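Local coordinates for protein glucose-resistance amylase regulator (PDB 4RK6) that binds glucose in the cleft between two lobes and, as a LacI-family regulator, probably controls transcription by binding DNA, at residues A[13-18]-A[71-76]; A[191-196]-A[217-222]; A[106-111]-A[270-275]; A[33-38]-A[247-252]. All coordinates share one frame; numbering follows the deposited sequence.

In the fold
Contacts 1 and 4 lie in one lobe and contact 2 in the other. The centres of contacts 1 and 2 are about 31 Å apart, on opposite sides of the chain's centre. Contact 3 lies between them, where the chain passes from lobe to lobe. Contacts 1 and 4 touch: the F71 ring packs on A251 and M252. Contacts 3 and 4 also touch, since I247 packs on V106, S108 and I270. Glucose is near three of the four. The side chains of T107, L73 and A195 lie about 6, 7 and 9 Å from the sugar. T196, the last residue of segment 191-196, touches it directly.

Contact 1 (A[13-18]-A[71-76]); sequences VGVVVP and FMLSLD
V13 packs against the F71 ring at the ring's edge, with V13 CB 3.9 Å from F71 CE2. The F71 side chain leans back beside its own backbone N (chi1 -64°), which carries the ring alongside V13. Further along, V15 CG1 rests on L73 CD2 at 3.9 Å. V15 and F71 share one face of the sheet, where L32 of helix 24-39 touches both. V16 and M72 share the other face and lie side by side, pointing the same way. M72 is a selenomethionine with two conformers; in one, SE lies 3.9 Å from V16 CB, so this touch is less certain.

The backbones add a parallel ladder. F71 N donates to G14 O at 2.8 Å. V16 N donates to F71 O at 2.9 Å. The third bond, L73 N to V16 O, is weak at 3.3 Å. It marks where strand 69-72 gives way to loop. At this polar edge S74 lies beside P18, but it is poorly ordered with two conformers, so its contacts are doubtful.

Strand 12-18 sits between strands 42-48 and 69-72. This parallel order, with the first strand between the second and third, is that of the Rossmann-like lobes of periplasmic binding proteins.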
loop_
_atom_site.group_PDB
_atom_site.type_symbol
_atom_site.label_atom_id
_atom_site.label_comp_id
_atom_site.label_asym_id
_atom_site.label_seq_id
_atom_site.Cartn_x
_atom_site.Cartn_y
_atom_site.Cartn_z
ATOM N N VAL A 13 -14.790 -2.889 -17.951
ATOM C CA VAL A 13 -13.788 -1.819 -18.119
ATOM C C VAL A 13 -12.450 -2.264 -17.556
ATOM O O VAL A 13 -12.380 -3.070 -16.623
ATOM C CB VAL A 13 -14.205 -0.471 -17.484
ATOM C CG1 VAL A 13 -15.499 0.019 -18.135
ATOM C CG2 VAL A 13 -14.320 -0.562 -15.976
ATOM N N GLY A 14 -11.374 -1.741 -18.131
ATOM C CA GLY A 14 -10.029 -2.098 -17.694
ATOM C C GLY A 14 -9.343 -0.931 -17.044
ATOM O O GLY A 14 -9.644 0.228 -17.336
ATOM N N VAL A 15 -8.416 -1.218 -16.143
ATOM C CA VAL A 15 -7.607 -0.172 -15.518
ATOM C C VAL A 15 -6.173 -0.626 -15.628
ATOM O O VAL A 15 -5.882 -1.775 -15.339
ATOM C CB VAL A 15 -7.949 0.036 -14.034
ATOM C CG1 VAL A 15 -7.207 1.241 -13.467
ATOM C CG2 VAL A 15 -9.437 0.207 -13.854
ATOM N N VAL A 16 -5.310 0.269 -16.082
ATOM C CA VAL A 16 -3.895 -0.042 -16.282
ATOM C C VAL A 16 -3.147 0.702 -15.189
ATOM O O VAL A 16 -3.185 1.926 -15.099
ATOM C CB VAL A 16 -3.393 0.355 -17.692
ATOM C CG1 VAL A 16 -1.902 0.051 -17.850
ATOM C CG2 VAL A 16 -4.157 -0.388 -18.767
ATOM N N VAL A 17 -2.476 -0.076 -14.343
ATOM C CA VAL A 17 -1.736 0.425 -13.185
ATOM C C VAL A 17 -0.235 0.167 -13.401
ATOM O O VAL A 17 0.147 -0.913 -13.840
ATOM C CB VAL A 17 -2.180 -0.313 -11.908
ATOM C CG1 VAL A 17 -1.510 0.258 -10.664
ATOM C CG2 VAL A 17 -3.701 -0.261 -11.774
ATOM N N PRO A 18 0.604 1.161 -13.121
ATOM C CA PRO A 18 2.051 0.896 -13.217
ATOM C C PRO A 18 2.527 -0.104 -12.160
ATOM O O PRO A 18 1.986 -0.143 -11.049
ATOM C CB PRO A 18 2.692 2.270 -12.987
ATOM C CG PRO A 18 1.659 3.102 -12.318
ATOM C CD PRO A 18 0.306 2.509 -12.599
ATOM N N PHE A 71 -8.991 2.801 -18.295
ATOM C CA PHE A 71 -8.585 3.885 -17.463
ATOM C C PHE A 71 -7.096 3.794 -17.240
ATOM O O PHE A 71 -6.607 2.762 -16.805
ATOM C CB PHE A 71 -9.352 3.842 -16.150
ATOM C CG PHE A 71 -10.825 4.039 -16.356
ATOM C CD1 PHE A 71 -11.312 5.300 -16.679
ATOM C CD2 PHE A 71 -11.694 2.972 -16.365
ATOM C CE1 PHE A 71 -12.658 5.496 -16.935
ATOM C CE2 PHE A 71 -13.040 3.163 -16.612
ATOM C CZ PHE A 71 -13.521 4.426 -16.903
HETATM N N MSE A 72 -6.391 4.879 -17.544
HETATM C CA MSE A 72 -4.931 4.935 -17.420
HETATM C C MSE A 72 -4.530 5.754 -16.220
HETATM O O MSE A 72 -4.942 6.896 -16.096
HETATM C CB MSE A 72 -4.372 5.612 -18.670
HETATM C CG MSE A 72 -4.910 4.951 -19.924
HETATM SE SE MSE A 72 -3.998 3.224 -20.196
HETATM C CE MSE A 72 -4.658 2.874 -22.013
ATOM N N LEU A 73 -3.702 5.192 -15.335
ATOM C CA LEU A 73 -3.230 5.920 -14.144
ATOM C C LEU A 73 -1.801 6.445 -14.294
ATOM O O LEU A 73 -1.438 7.418 -13.643
ATOM C CB LEU A 73 -3.271 5.022 -12.915
ATOM C CG LEU A 73 -4.518 4.208 -12.600
ATOM C CD1 LEU A 73 -4.561 3.918 -11.106
ATOM C CD2 LEU A 73 -5.797 4.896 -13.035
ATOM N N SER A 74 -1.004 5.784 -15.134
ATOM C CA SER A 74 0.411 6.120 -15.306
ATOM C C SER A 74 0.576 7.402 -16.114
ATOM O O SER A 74 -0.376 7.887 -16.741
ATOM C CB SER A 74 1.165 4.979 -16.013
ATOM O OG SER A 74 0.904 3.710 -15.436
ATOM N N LEU A 75 1.785 7.955 -16.091
ATOM C CA LEU A 75 2.137 9.063 -16.972
ATOM C C LEU A 75 2.933 8.505 -18.167
ATOM O O LEU A 75 3.247 9.239 -19.102
ATOM C CB LEU A 75 2.941 10.125 -16.218
ATOM N N ASP A 76 3.184 7.191 -18.152
ATOM C CA ASP A 76 4.179 6.536 -18.999
ATOM C C ASP A 76 3.593 5.626 -20.108
ATOM O O ASP A 76 4.291 4.764 -20.648
ATOM C CB ASP A 76 5.098 5.702 -18.087
ATOM C CG ASP A 76 6.572 5.918 -18.370
ATOM O OD1 ASP A 76 6.935 6.241 -19.523
ATOM O OD2 ASP A 76 7.376 5.761 -17.428
HETATM O O HOH W 1 -1.629 3.569 -16.060
#

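Contact 2 (A[191-196]-A[217-222]); sequences TAAIAT and EDLSIV
T191 O accepts S220 N at 3.0 Å, the first of four backbone hydrogen bonds that join the two segments in parallel. A193 sends its N to S220 O at 2.8 Å and takes V222 N on its O at 3.1 Å. A195 N then closes the ladder on V222 O, again at 2.8 Å. A193 thus uses both its backbone N and O on the same neighbour. The strand axes run 20° apart. Weaker CA-H...O contacts lie between the bonds. The shortest joins A192 CA to S220 O at 3.2 Å.

Apolar contact between side chains is thin, because three of the residues are alanines. L219, just before the paired strand, reaches over to it. With CG anti to its backbone N (chi1 179°), the side chain turns in until CD1 lies 3.7 Å from T191 O and 4.3 Å from A193 CB. A195 CB meets I221 CG2 at a similar range. A195 and I221 are covered by helix 198-210, through V200, L204 and I205. On the other face, I194 and V222 meet I117 of helix 110-123.

Polar side chains gather at the start of the strands. S220 OG is hydrogen-bonded to L281 N and to a water at 2.7 Å. That water also reaches T191 O, weakly. T191 OG1 bonds to H126 ND1.

Strand 192-195, helix 198-210 and strand 220-223 form a beta-alpha-beta unit of the periplasmic binding protein-like fold. T196 follows the first strand directly and touches glucose, so this strand leads straight into the sugar pocket.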
loop_
_atom_site.group_PDB
_atom_site.type_symbol
_atom_site.label_atom_id
_atom_site.label_comp_id
_atom_site.label_asym_id
_atom_site.label_seq_id
_atom_site.Cartn_x
_atom_site.Cartn_y
_atom_site.Cartn_z
ATOM N N THR A 191 14.353 25.920 4.792
ATOM C CA THR A 191 13.644 25.756 6.069
ATOM C C THR A 191 12.398 24.881 5.959
ATOM O O THR A 191 11.837 24.472 6.985
ATOM C CB THR A 191 13.245 27.114 6.677
ATOM O OG1 THR A 191 12.347 27.818 5.785
ATOM C CG2 THR A 191 14.496 27.952 6.948
ATOM N N ALA A 192 11.958 24.650 4.724
ATOM C CA ALA A 192 10.768 23.848 4.427
ATOM C C ALA A 192 10.997 23.031 3.185
ATOM O O ALA A 192 11.730 23.427 2.269
ATOM C CB ALA A 192 9.550 24.727 4.245
ATOM N N ALA A 193 10.378 21.860 3.163
ATOM C CA ALA A 193 10.427 20.975 2.027
ATOM C C ALA A 193 9.007 20.572 1.637
ATOM O O ALA A 193 8.187 20.252 2.487
ATOM C CB ALA A 193 11.251 19.743 2.350
ATOM N N ILE A 194 8.723 20.646 0.347
ATOM C CA ILE A 194 7.474 20.168 -0.214
ATOM C C ILE A 194 7.778 18.793 -0.772
ATOM O O ILE A 194 8.597 18.636 -1.680
ATOM C CB ILE A 194 6.954 21.090 -1.326
ATOM C CG1 ILE A 194 6.686 22.484 -0.755
ATOM C CG2 ILE A 194 5.695 20.504 -1.927
ATOM C CD1 ILE A 194 6.326 23.548 -1.763
ATOM N N ALA A 195 7.135 17.778 -0.218
ATOM C CA ALA A 195 7.379 16.400 -0.616
ATOM C C ALA A 195 6.380 15.968 -1.674
ATOM O O ALA A 195 5.174 16.109 -1.460
ATOM C CB ALA A 195 7.262 15.513 0.622
ATOM N N THR A 196 6.839 15.393 -2.792
ATOM C CA THR A 196 5.928 15.104 -3.909
ATOM C C THR A 196 5.022 13.894 -3.663
ATOM O O THR A 196 4.097 13.644 -4.437
ATOM C CB THR A 196 6.661 14.871 -5.253
ATOM O OG1 THR A 196 7.490 13.701 -5.169
ATOM C CG2 THR A 196 7.459 16.061 -5.621
ATOM N N GLU A 217 10.782 21.671 14.016
ATOM C CA GLU A 217 11.741 22.657 14.565
ATOM C C GLU A 217 12.880 22.891 13.587
ATOM O O GLU A 217 13.302 24.023 13.381
ATOM C CB GLU A 217 12.323 22.175 15.914
ATOM C CG GLU A 217 11.395 22.293 17.120
ATOM C CD GLU A 217 10.092 21.515 16.982
ATOM O OE1 GLU A 217 9.027 22.121 17.233
ATOM O OE2 GLU A 217 10.116 20.312 16.612
ATOM N N ASP A 218 13.390 21.808 12.995
ATOM C CA ASP A 218 14.578 21.870 12.145
ATOM C C ASP A 218 14.288 21.790 10.658
ATOM O O ASP A 218 15.198 21.926 9.849
ATOM C CB ASP A 218 15.542 20.762 12.552
ATOM C CG ASP A 218 16.005 20.903 13.997
ATOM O OD1 ASP A 218 16.429 22.019 14.368
ATOM O OD2 ASP A 218 15.927 19.922 14.763
ATOM N N LEU A 219 13.028 21.551 10.305
ATOM C CA LEU A 219 12.572 21.448 8.911
ATOM C C LEU A 219 11.067 21.294 8.903
ATOM O O LEU A 219 10.554 20.356 9.507
ATOM C CB LEU A 219 13.173 20.236 8.191
ATOM C CG LEU A 219 12.708 20.049 6.739
ATOM C CD1 LEU A 219 13.202 21.177 5.852
ATOM C CD2 LEU A 219 13.125 18.682 6.173
ATOM N N SER A 220 10.375 22.211 8.229
ATOM C CA SER A 220 8.944 22.088 7.989
ATOM C C SER A 220 8.681 21.233 6.741
ATOM O O SER A 220 9.457 21.272 5.786
ATOM C CB SER A 220 8.331 23.487 7.830
ATOM O OG SER A 220 8.278 24.171 9.085
ATOM N N ILE A 221 7.575 20.476 6.740
ATOM C CA ILE A 221 7.269 19.601 5.623
ATOM C C ILE A 221 5.792 19.700 5.291
ATOM O O ILE A 221 4.948 19.695 6.202
ATOM C CB ILE A 221 7.612 18.111 5.916
ATOM C CG1 ILE A 221 9.081 17.914 6.265
ATOM C CG2 ILE A 221 7.265 17.210 4.731
ATOM C CD1 ILE A 221 9.342 16.529 6.836
ATOM N N VAL A 222 5.497 19.776 3.996
ATOM C CA VAL A 222 4.143 19.566 3.480
ATOM C C VAL A 222 4.224 18.498 2.398
ATOM O O VAL A 222 5.092 18.558 1.522
ATOM C CB VAL A 222 3.490 20.843 2.910
ATOM C CG1 VAL A 222 2.102 20.521 2.363
ATOM C CG2 VAL A 222 3.404 21.938 3.956
HETATM O O HOH W 2 10.617 24.874 10.208
#

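Contact 3 (A[106-111]-A[270-275]); sequences VTSNEF and IPTELI
V106 and I270 meet at the hinge of a two-lobed periplasmic binding protein fold. Residues 106-111 and 270-275 belong to two of the connections that run between the lobes. V106 CG1 and I270 CG1 are 3.6 Å apart. V106 CG1 stands opposite its own backbone N (chi1 -177°), and from there it also reaches the end of the isoleucine chain at CD1. Next along, I270 N donates to T107 O at 2.8 Å. S108 CA points its hydrogen at I270 O, 3.5 Å away. Beyond this the segments begin to part. The last side-chain touch sets T272 CG2 against S108 OG and CB, with 3.4 Å between CG2 and OG.

The next shell holds these groups in place. M113 of helix 110-123 touches both S108 and T272. S108 OG is hydrogen-bonded to Q242 OE1, and Q242 lines the glucose pocket. A water donates to the same OG at 2.8 Å and also to P271 O. T107 OG1 donates to S108 O at 2.8 Å, just before the turn into helix 110-123. N109 stands at the N-cap of that helix, its OD1 taking E112 N, and just inside the helix E110 makes a salt bridge to R145, another pocket residue.

Where the two segments diverge, a second water bridges them. It accepts from N109 N at 2.9 Å and donates to I270 O at 2.6 Å.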
loop_
_atom_site.group_PDB
_atom_site.type_symbol
_atom_site.label_atom_id
_atom_site.label_comp_id
_atom_site.label_asym_id
_atom_site.label_seq_id
_atom_site.Cartn_x
_atom_site.Cartn_y
_atom_site.Cartn_z
ATOM N N VAL A 106 -9.306 13.042 -15.766
ATOM C CA VAL A 106 -9.824 13.504 -14.486
ATOM C C VAL A 106 -8.649 13.553 -13.513
ATOM O O VAL A 106 -7.913 12.549 -13.371
ATOM C CB VAL A 106 -10.898 12.552 -13.929
ATOM C CG1 VAL A 106 -11.452 13.131 -12.631
ATOM C CG2 VAL A 106 -12.008 12.339 -14.958
ATOM N N THR A 107 -8.480 14.702 -12.871
ATOM C CA THR A 107 -7.266 14.968 -12.099
ATOM C C THR A 107 -7.484 16.069 -11.084
ATOM O O THR A 107 -8.366 16.936 -11.240
ATOM C CB THR A 107 -6.089 15.332 -13.056
ATOM O OG1 THR A 107 -4.868 15.521 -12.322
ATOM C CG2 THR A 107 -6.386 16.615 -13.839
ATOM N N SER A 108 -6.673 16.060 -10.028
ATOM C CA SER A 108 -6.513 17.253 -9.215
ATOM C C SER A 108 -5.801 18.280 -10.080
ATOM O O SER A 108 -4.994 17.914 -10.948
ATOM C CB SER A 108 -5.684 16.947 -7.951
ATOM O OG SER A 108 -6.313 15.939 -7.145
ATOM N N ASN A 109 -6.049 19.556 -9.820
ATOM C CA ASN A 109 -5.362 20.608 -10.535
ATOM C C ASN A 109 -3.961 20.830 -9.985
ATOM O O ASN A 109 -3.796 21.348 -8.886
ATOM C CB ASN A 109 -6.158 21.911 -10.490
ATOM C CG ASN A 109 -5.577 22.997 -11.388
ATOM O OD1 ASN A 109 -4.476 23.511 -11.177
ATOM N ND2 ASN A 109 -6.358 23.391 -12.391
ATOM N N GLU A 110 -2.961 20.456 -10.770
ATOM C CA GLU A 110 -1.579 20.421 -10.286
ATOM C C GLU A 110 -1.046 21.794 -9.886
ATOM O O GLU A 110 -0.420 21.928 -8.839
ATOM C CB GLU A 110 -0.657 19.747 -11.308
ATOM C CG GLU A 110 -0.781 18.234 -11.357
ATOM C CD GLU A 110 0.047 17.529 -10.281
ATOM O OE1 GLU A 110 0.848 18.185 -9.572
ATOM O OE2 GLU A 110 -0.086 16.306 -10.184
ATOM N N PHE A 111 -1.296 22.832 -10.684
ATOM C CA PHE A 111 -0.783 24.128 -10.300
ATOM C C PHE A 111 -1.467 24.653 -9.042
ATOM O O PHE A 111 -0.819 25.250 -8.191
ATOM C CB PHE A 111 -0.868 25.163 -11.425
ATOM C CG PHE A 111 -0.273 26.476 -11.033
ATOM C CD1 PHE A 111 1.112 26.647 -11.014
ATOM C CD2 PHE A 111 -1.084 27.512 -10.593
ATOM C CE1 PHE A 111 1.668 27.833 -10.589
ATOM C CE2 PHE A 111 -0.528 28.705 -10.176
ATOM C CZ PHE A 111 0.849 28.865 -10.175
ATOM N N ILE A 270 -10.708 17.864 -9.982
ATOM C CA ILE A 270 -11.308 17.473 -8.726
ATOM C C ILE A 270 -10.640 18.304 -7.617
ATOM O O ILE A 270 -9.407 18.382 -7.535
ATOM C CB ILE A 270 -11.145 15.955 -8.498
ATOM C CG1 ILE A 270 -11.692 15.164 -9.696
ATOM C CG2 ILE A 270 -11.787 15.521 -7.177
ATOM C CD1 ILE A 270 -13.169 15.356 -10.000
ATOM N N PRO A 271 -11.452 18.965 -6.777
ATOM C CA PRO A 271 -10.900 19.819 -5.726
ATOM C C PRO A 271 -10.019 19.067 -4.740
ATOM O O PRO A 271 -10.219 17.878 -4.525
ATOM C CB PRO A 271 -12.146 20.312 -4.963
ATOM C CG PRO A 271 -13.327 19.913 -5.770
ATOM C CD PRO A 271 -12.908 18.742 -6.594
ATOM N N THR A 272 -9.083 19.802 -4.158
ATOM C CA THR A 272 -8.238 19.295 -3.073
ATOM C C THR A 272 -8.337 20.248 -1.898
ATOM O O THR A 272 -8.991 21.296 -1.955
ATOM C CB THR A 272 -6.756 19.185 -3.488
ATOM O OG1 THR A 272 -6.201 20.481 -3.718
ATOM C CG2 THR A 272 -6.620 18.346 -4.711
ATOM N N GLU A 273 -7.654 19.902 -0.826
ATOM C CA GLU A 273 -7.665 20.737 0.351
ATOM C C GLU A 273 -6.368 20.495 1.110
ATOM O O GLU A 273 -5.836 19.378 1.093
ATOM C CB GLU A 273 -8.841 20.359 1.228
ATOM C CG GLU A 273 -8.865 18.884 1.632
ATOM C CD GLU A 273 -10.227 18.436 2.152
ATOM O OE1 GLU A 273 -11.240 19.149 1.908
ATOM O OE2 GLU A 273 -10.274 17.373 2.823
ATOM N N LEU A 274 -5.913 21.544 1.761
ATOM C CA LEU A 274 -4.666 21.511 2.491
ATOM C C LEU A 274 -5.039 21.254 3.941
ATOM O O LEU A 274 -5.761 22.037 4.553
ATOM C CB LEU A 274 -3.927 22.829 2.288
ATOM C CG LEU A 274 -2.468 22.802 2.731
ATOM C CD1 LEU A 274 -1.692 23.950 2.084
ATOM C CD2 LEU A 274 -2.343 22.877 4.247
ATOM N N ILE A 275 -4.631 20.096 4.455
ATOM C CA ILE A 275 -4.911 19.718 5.805
ATOM C C ILE A 275 -3.722 20.005 6.686
ATOM O O ILE A 275 -2.633 19.426 6.531
ATOM C CB ILE A 275 -5.268 18.227 5.904
ATOM C CG1 ILE A 275 -6.456 17.915 5.006
ATOM C CG2 ILE A 275 -5.558 17.859 7.354
ATOM C CD1 ILE A 275 -6.847 16.467 5.001
HETATM O O HOH W 3 -8.630 15.657 -5.660
HETATM O O HOH W 4 -7.910 20.535 -7.874
#

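Contact 4 (A[33-38]-A[247-252]); sequences YETTIS and IGRIAM
Segments 33-38 and 247-252, within helices 24-39 and 244-257, pass with their axes 8.4 Å apart and their directions 38° from each other. T35 and R249 mark the nearest backbone approach, with 5.7 Å between their CA atoms. T35 is the centre of the packing. T35 CG2 lies 3.5 Å from CG of M252, a selenomethionine, which is tight for two carbons. On its other branch, T35 OG1 lies against CG of R249, also at 3.5 Å. M252 bends at chi2 (58°), and its SE lies 3.9 Å from T36 CG2. T36 OG1 turns back into its own helix and donates to Y33 O.

E34 and R249 close one side with a salt bridge. R249 NH1 donates to E34 OE2 at 2.6 Å. OE2 lies in the guanidinium plane, at its edge. The carboxylate and guanidinium planes stand nearly perpendicular.

R249 NH2 has a second acid partner in E246 of its own helix. The two acids probably share and neutralise the arginine's charge, and hold the guanidinium in place. The bridge to E34 is short but bent, with 140° at the hydrogen, and NH1 comes from above the carboxylate plane. It therefore looks led by charge rather than by ideal hydrogen-bond direction.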
loop_
_atom_site.group_PDB
_atom_site.type_symbol
_atom_site.label_atom_id
_atom_site.label_comp_id
_atom_site.label_asym_id
_atom_site.label_seq_id
_atom_site.Cartn_x
_atom_site.Cartn_y
_atom_site.Cartn_z
ATOM N N TYR A 33 -14.439 1.182 -8.746
ATOM C CA TYR A 33 -15.180 -0.001 -8.376
ATOM C C TYR A 33 -16.601 0.318 -7.906
ATOM O O TYR A 33 -17.565 -0.332 -8.336
ATOM C CB TYR A 33 -14.424 -0.725 -7.274
ATOM C CG TYR A 33 -14.985 -2.064 -6.924
ATOM C CD1 TYR A 33 -14.637 -3.200 -7.660
ATOM C CD2 TYR A 33 -15.839 -2.215 -5.832
ATOM C CE1 TYR A 33 -15.147 -4.446 -7.326
ATOM C CE2 TYR A 33 -16.350 -3.455 -5.489
ATOM C CZ TYR A 33 -16.004 -4.566 -6.235
ATOM O OH TYR A 33 -16.522 -5.790 -5.880
ATOM N N GLU A 34 -16.743 1.301 -7.023
ATOM C CA GLU A 34 -18.085 1.664 -6.587
ATOM C C GLU A 34 -18.994 2.117 -7.735
ATOM O O GLU A 34 -20.171 1.810 -7.721
ATOM C CB GLU A 34 -18.097 2.651 -5.419
ATOM C CG GLU A 34 -17.324 3.939 -5.574
ATOM C CD GLU A 34 -17.312 4.721 -4.276
ATOM O OE1 GLU A 34 -18.366 4.758 -3.612
ATOM O OE2 GLU A 34 -16.261 5.295 -3.913
ATOM N N THR A 35 -18.455 2.809 -8.736
ATOM C CA THR A 35 -19.287 3.254 -9.856
ATOM C C THR A 35 -19.519 2.142 -10.869
ATOM O O THR A 35 -20.596 2.074 -11.461
ATOM C CB THR A 35 -18.715 4.531 -10.521
ATOM O OG1 THR A 35 -18.619 5.558 -9.528
ATOM C CG2 THR A 35 -19.627 5.027 -11.637
ATOM N N THR A 36 -18.538 1.259 -11.080
ATOM C CA THR A 36 -18.740 0.106 -11.966
ATOM C C THR A 36 -19.778 -0.846 -11.391
ATOM O O THR A 36 -20.633 -1.361 -12.120
ATOM C CB THR A 36 -17.451 -0.704 -12.225
ATOM O OG1 THR A 36 -16.957 -1.252 -10.994
ATOM C CG2 THR A 36 -16.399 0.171 -12.868
ATOM N N ILE A 37 -19.695 -1.070 -10.081
ATOM C CA ILE A 37 -20.607 -1.994 -9.397
ATOM C C ILE A 37 -22.062 -1.562 -9.606
ATOM O O ILE A 37 -22.917 -2.365 -9.980
ATOM C CB ILE A 37 -20.248 -2.139 -7.880
ATOM C CG1 ILE A 37 -20.148 -3.615 -7.494
ATOM C CG2 ILE A 37 -21.215 -1.392 -6.955
ATOM C CD1 ILE A 37 -18.925 -4.305 -8.056
ATOM N N SER A 38 -22.330 -0.277 -9.411
ATOM C CA SER A 38 -23.686 0.228 -9.465
ATOM C C SER A 38 -24.192 0.430 -10.896
ATOM O O SER A 38 -25.384 0.629 -11.092
ATOM C CB SER A 38 -23.794 1.528 -8.670
ATOM O OG SER A 38 -22.825 2.463 -9.098
ATOM N N ILE A 247 -11.871 11.019 -7.965
ATOM C CA ILE A 247 -11.258 10.910 -9.303
ATOM C C ILE A 247 -11.718 9.646 -10.022
ATOM O O ILE A 247 -12.104 9.699 -11.183
ATOM C CB ILE A 247 -9.713 11.018 -9.223
ATOM C CG1 ILE A 247 -9.320 12.416 -8.764
ATOM C CG2 ILE A 247 -9.069 10.669 -10.563
ATOM C CD1 ILE A 247 -7.881 12.526 -8.264
ATOM N N GLY A 248 -11.698 8.510 -9.330
ATOM C CA GLY A 248 -12.146 7.253 -9.902
ATOM C C GLY A 248 -13.631 7.287 -10.257
ATOM O O GLY A 248 -14.018 6.908 -11.360
ATOM N N ARG A 249 -14.473 7.750 -9.333
ATOM C CA ARG A 249 -15.918 7.787 -9.619
ATOM C C ARG A 249 -16.250 8.659 -10.839
ATOM O O ARG A 249 -17.061 8.271 -11.697
ATOM C CB ARG A 249 -16.701 8.322 -8.411
ATOM C CG ARG A 249 -16.756 7.375 -7.229
ATOM C CD ARG A 249 -17.788 7.848 -6.207
ATOM N NE ARG A 249 -17.352 9.045 -5.495
ATOM C CZ ARG A 249 -16.584 9.050 -4.396
ATOM N NH1 ARG A 249 -16.172 7.913 -3.832
ATOM N NH2 ARG A 249 -16.255 10.200 -3.843
ATOM N N ILE A 250 -15.633 9.827 -10.912
ATOM C CA ILE A 250 -15.910 10.797 -11.976
ATOM C C ILE A 250 -15.385 10.295 -13.322
ATOM O O ILE A 250 -16.055 10.452 -14.356
ATOM C CB ILE A 250 -15.373 12.183 -11.588
ATOM C CG1 ILE A 250 -16.148 12.720 -10.362
ATOM C CG2 ILE A 250 -15.459 13.188 -12.726
ATOM C CD1 ILE A 250 -17.632 12.956 -10.571
ATOM N N ALA A 251 -14.218 9.662 -13.334
ATOM C CA ALA A 251 -13.736 9.044 -14.580
ATOM C C ALA A 251 -14.735 7.998 -15.124
ATOM O O ALA A 251 -15.061 7.973 -16.310
ATOM C CB ALA A 251 -12.364 8.415 -14.384
HETATM N N MSE A 252 -15.258 7.151 -14.250
HETATM C CA MSE A 252 -16.219 6.145 -14.678
HETATM C C MSE A 252 -17.501 6.827 -15.102
HETATM O O MSE A 252 -18.108 6.453 -16.119
HETATM C CB MSE A 252 -16.440 5.105 -13.574
HETATM C CG MSE A 252 -17.340 3.957 -14.012
HETATM SE SE MSE A 252 -16.711 2.954 -15.564
HETATM C CE MSE A 252 -18.352 1.930 -15.966
HETATM O O HOH W 5 -20.154 8.205 -10.398
#